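Local structure of NADB-Rossmann Superfamily protein (Streptococcus agalactiae, 3LEC) at residues A16-K21 with Y156-V161. The protein binds a zinc ion and is probably a Rossmann-like methyltransferase that modifies N1 of adenine 22 in transfer RNA. Sequence-based numbering, arbitrary orientation.
Sequences ANYVPK and YEILVV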
loop_
_atom_site.group_PDB
_atom_site.type_symbol
_atom_site.label_atom_id
_atom_site.label_comp_id
_atom_site.label_asym_id
_atom_site.label_seq_id
_atom_site.Cartn_x
_atom_site.Cartn_y
_atom_site.Cartn_z
ATOM N N ALA A 16 -9.871 2.690 -1.053
ATOM C CA ALA A 16 -10.857 3.345 -1.958
ATOM C C ALA A 16 -11.149 4.791 -1.561
ATOM O O ALA A 16 -11.312 5.633 -2.441
ATOM C CB ALA A 16 -12.165 2.555 -2.006
ATOM N N ASN A 17 -11.198 5.065 -0.252
ATOM C CA ASN A 17 -11.536 6.413 0.247
ATOM C C ASN A 17 -10.528 7.473 -0.215
ATOM O O ASN A 17 -10.864 8.650 -0.229
ATOM C CB ASN A 17 -11.627 6.475 1.782
ATOM C CG ASN A 17 -12.732 5.598 2.358
ATOM O OD1 ASN A 17 -12.672 5.196 3.522
ATOM N ND2 ASN A 17 -13.728 5.292 1.556
ATOM N N TYR A 18 -9.308 7.042 -0.548
ATOM C CA TYR A 18 -8.233 7.935 -0.989
ATOM C C TYR A 18 -8.067 8.054 -2.505
ATOM O O TYR A 18 -7.237 8.832 -2.969
ATOM C CB TYR A 18 -6.894 7.536 -0.383
ATOM C CG TYR A 18 -6.727 7.834 1.076
ATOM C CD1 TYR A 18 -6.656 9.143 1.549
ATOM C CD2 TYR A 18 -6.603 6.791 1.990
ATOM C CE1 TYR A 18 -6.476 9.406 2.927
ATOM C CE2 TYR A 18 -6.418 7.047 3.347
ATOM C CZ TYR A 18 -6.361 8.345 3.801
ATOM O OH TYR A 18 -6.169 8.563 5.150
ATOM N N VAL A 19 -8.854 7.301 -3.268
ATOM C CA VAL A 19 -8.778 7.370 -4.730
ATOM C C VAL A 19 -9.586 8.588 -5.138
ATOM O O VAL A 19 -10.747 8.724 -4.729
ATOM C CB VAL A 19 -9.348 6.099 -5.400
ATOM C CG1 VAL A 19 -9.230 6.178 -6.931
ATOM C CG2 VAL A 19 -8.612 4.874 -4.878
ATOM N N PRO A 20 -8.951 9.511 -5.886
ATOM C CA PRO A 20 -9.614 10.743 -6.274
ATOM C C PRO A 20 -10.844 10.447 -7.115
ATOM O O PRO A 20 -10.817 9.533 -7.935
ATOM C CB PRO A 20 -8.562 11.437 -7.157
ATOM C CG PRO A 20 -7.272 10.937 -6.659
ATOM C CD PRO A 20 -7.569 9.471 -6.389
ATOM N N LYS A 21 -11.896 11.246 -6.935
ATOM C CA LYS A 21 -13.066 11.175 -7.812
ATOM C C LYS A 21 -12.677 11.340 -9.278
ATOM O O LYS A 21 -11.862 12.207 -9.621
ATOM C CB LYS A 21 -14.071 12.275 -7.446
ATOM C CG LYS A 21 -14.560 12.212 -6.027
ATOM C CD LYS A 21 -15.544 11.070 -5.859
ATOM C CE LYS A 21 -16.360 11.252 -4.608
ATOM N NZ LYS A 21 -16.968 9.959 -4.272
ATOM N N TYR A 156 -3.236 -2.614 9.478
ATOM C CA TYR A 156 -2.710 -2.364 8.136
ATOM C C TYR A 156 -2.478 -0.868 7.950
ATOM O O TYR A 156 -3.350 -0.067 8.305
ATOM C CB TYR A 156 -3.706 -2.831 7.062
ATOM C CG TYR A 156 -3.970 -4.316 7.062
ATOM C CD1 TYR A 156 -3.133 -5.192 6.349
ATOM C CD2 TYR A 156 -5.072 -4.843 7.725
ATOM C CE1 TYR A 156 -3.367 -6.575 6.346
ATOM C CE2 TYR A 156 -5.323 -6.252 7.725
ATOM C CZ TYR A 156 -4.468 -7.088 7.020
ATOM O OH TYR A 156 -4.695 -8.450 7.004
ATOM N N GLU A 157 -1.318 -0.527 7.397
ATOM C CA GLU A 157 -0.968 0.845 7.056
ATOM C C GLU A 157 -1.293 1.132 5.609
ATOM O O GLU A 157 -1.079 0.278 4.749
ATOM C CB GLU A 157 0.515 1.092 7.281
ATOM C CG GLU A 157 0.945 0.916 8.745
ATOM C CD GLU A 157 2.334 1.428 9.068
ATOM O OE1 GLU A 157 2.984 2.094 8.235
ATOM O OE2 GLU A 157 2.790 1.147 10.194
ATOM N N ILE A 158 -1.802 2.340 5.348
ATOM C CA ILE A 158 -2.020 2.825 3.985
ATOM C C ILE A 158 -1.206 4.115 3.787
ATOM O O ILE A 158 -1.289 5.021 4.615
ATOM C CB ILE A 158 -3.517 3.092 3.712
ATOM C CG1 ILE A 158 -4.312 1.777 3.710
ATOM C CG2 ILE A 158 -3.737 3.945 2.417
ATOM C CD1 ILE A 158 -5.838 1.991 3.864
ATOM N N LEU A 159 -0.441 4.182 2.700
ATOM C CA LEU A 159 0.309 5.384 2.326
ATOM C C LEU A 159 -0.257 6.019 1.071
ATOM O O LEU A 159 -0.404 5.350 0.066
ATOM C CB LEU A 159 1.776 5.034 2.062
ATOM C CG LEU A 159 2.635 4.374 3.138
ATOM C CD1 LEU A 159 4.068 4.289 2.681
ATOM C CD2 LEU A 159 2.533 5.124 4.428
ATOM N N VAL A 160 -0.535 7.326 1.120
ATOM C CA VAL A 160 -1.048 8.060 -0.054
ATOM C C VAL A 160 0.094 8.913 -0.550
ATOM O O VAL A 160 0.731 9.616 0.247
ATOM C CB VAL A 160 -2.240 8.954 0.308
ATOM C CG1 VAL A 160 -2.799 9.629 -0.959
ATOM C CG2 VAL A 160 -3.323 8.133 0.992
ATOM N N VAL A 161 0.377 8.828 -1.853
ATOM C CA VAL A 161 1.632 9.328 -2.391
ATOM C C VAL A 161 1.374 10.163 -3.640
ATOM O O VAL A 161 0.506 9.850 -4.451
ATOM C CB VAL A 161 2.593 8.138 -2.780
ATOM C CG1 VAL A 161 3.861 8.641 -3.422
ATOM C CG2 VAL A 161 2.951 7.287 -1.559
#
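A purely apolar contact, built round a CH-pi interaction between Y18 and V160, lays the loop that follows helix 10-16 against one face of the central sheet. The strand involved, 155-163, runs antiparallel between 120-125 and 141-150, the strand order 3-2-1-4-5-7-6 being that of the Rossmann-like methyltransferases. The aromatic residue is presented by a type I turn from A16 to V19, closed by the bond from V19 N to A16 O at 3.1 Å. With CG of Y18 anti to its own carbonyl carbon (chi1 -73°), the ring reaches out over the strand. There V160 CG2 sits over one face of the Y18 ring, 3.5 Å from its centroid and 17° off the normal. This V160 CG2 methyl is displaced toward the CG side, where it lies 3.4 Å from Y18 CG. Tyrosine offers a broad flat face to a methyl, and its partly exposed setting tolerates the phenol hydroxyl. Valine suits its place because beta-branching favours a strand and offers a compact methyl to the pi cloud. Two residues earlier on the same sheet face, I158 adds its gamma methyl, with CG2 4.1 Å from Y18 CD2 at an oblique approach. Beta-branched isoleucine fits this buried strand position and also packs on V122 and L149 of the two adjoining strands; Y18 touches D147 as well. Between the two contacting strand residues, L159 faces the other side of the sheet and meets L132 of helix 129-138. V19 points away from the strand and packs on L39 of helix 34-41. The contact between the two segments is therefore apolar, and probably rests on dispersion and the burial of nonpolar surface.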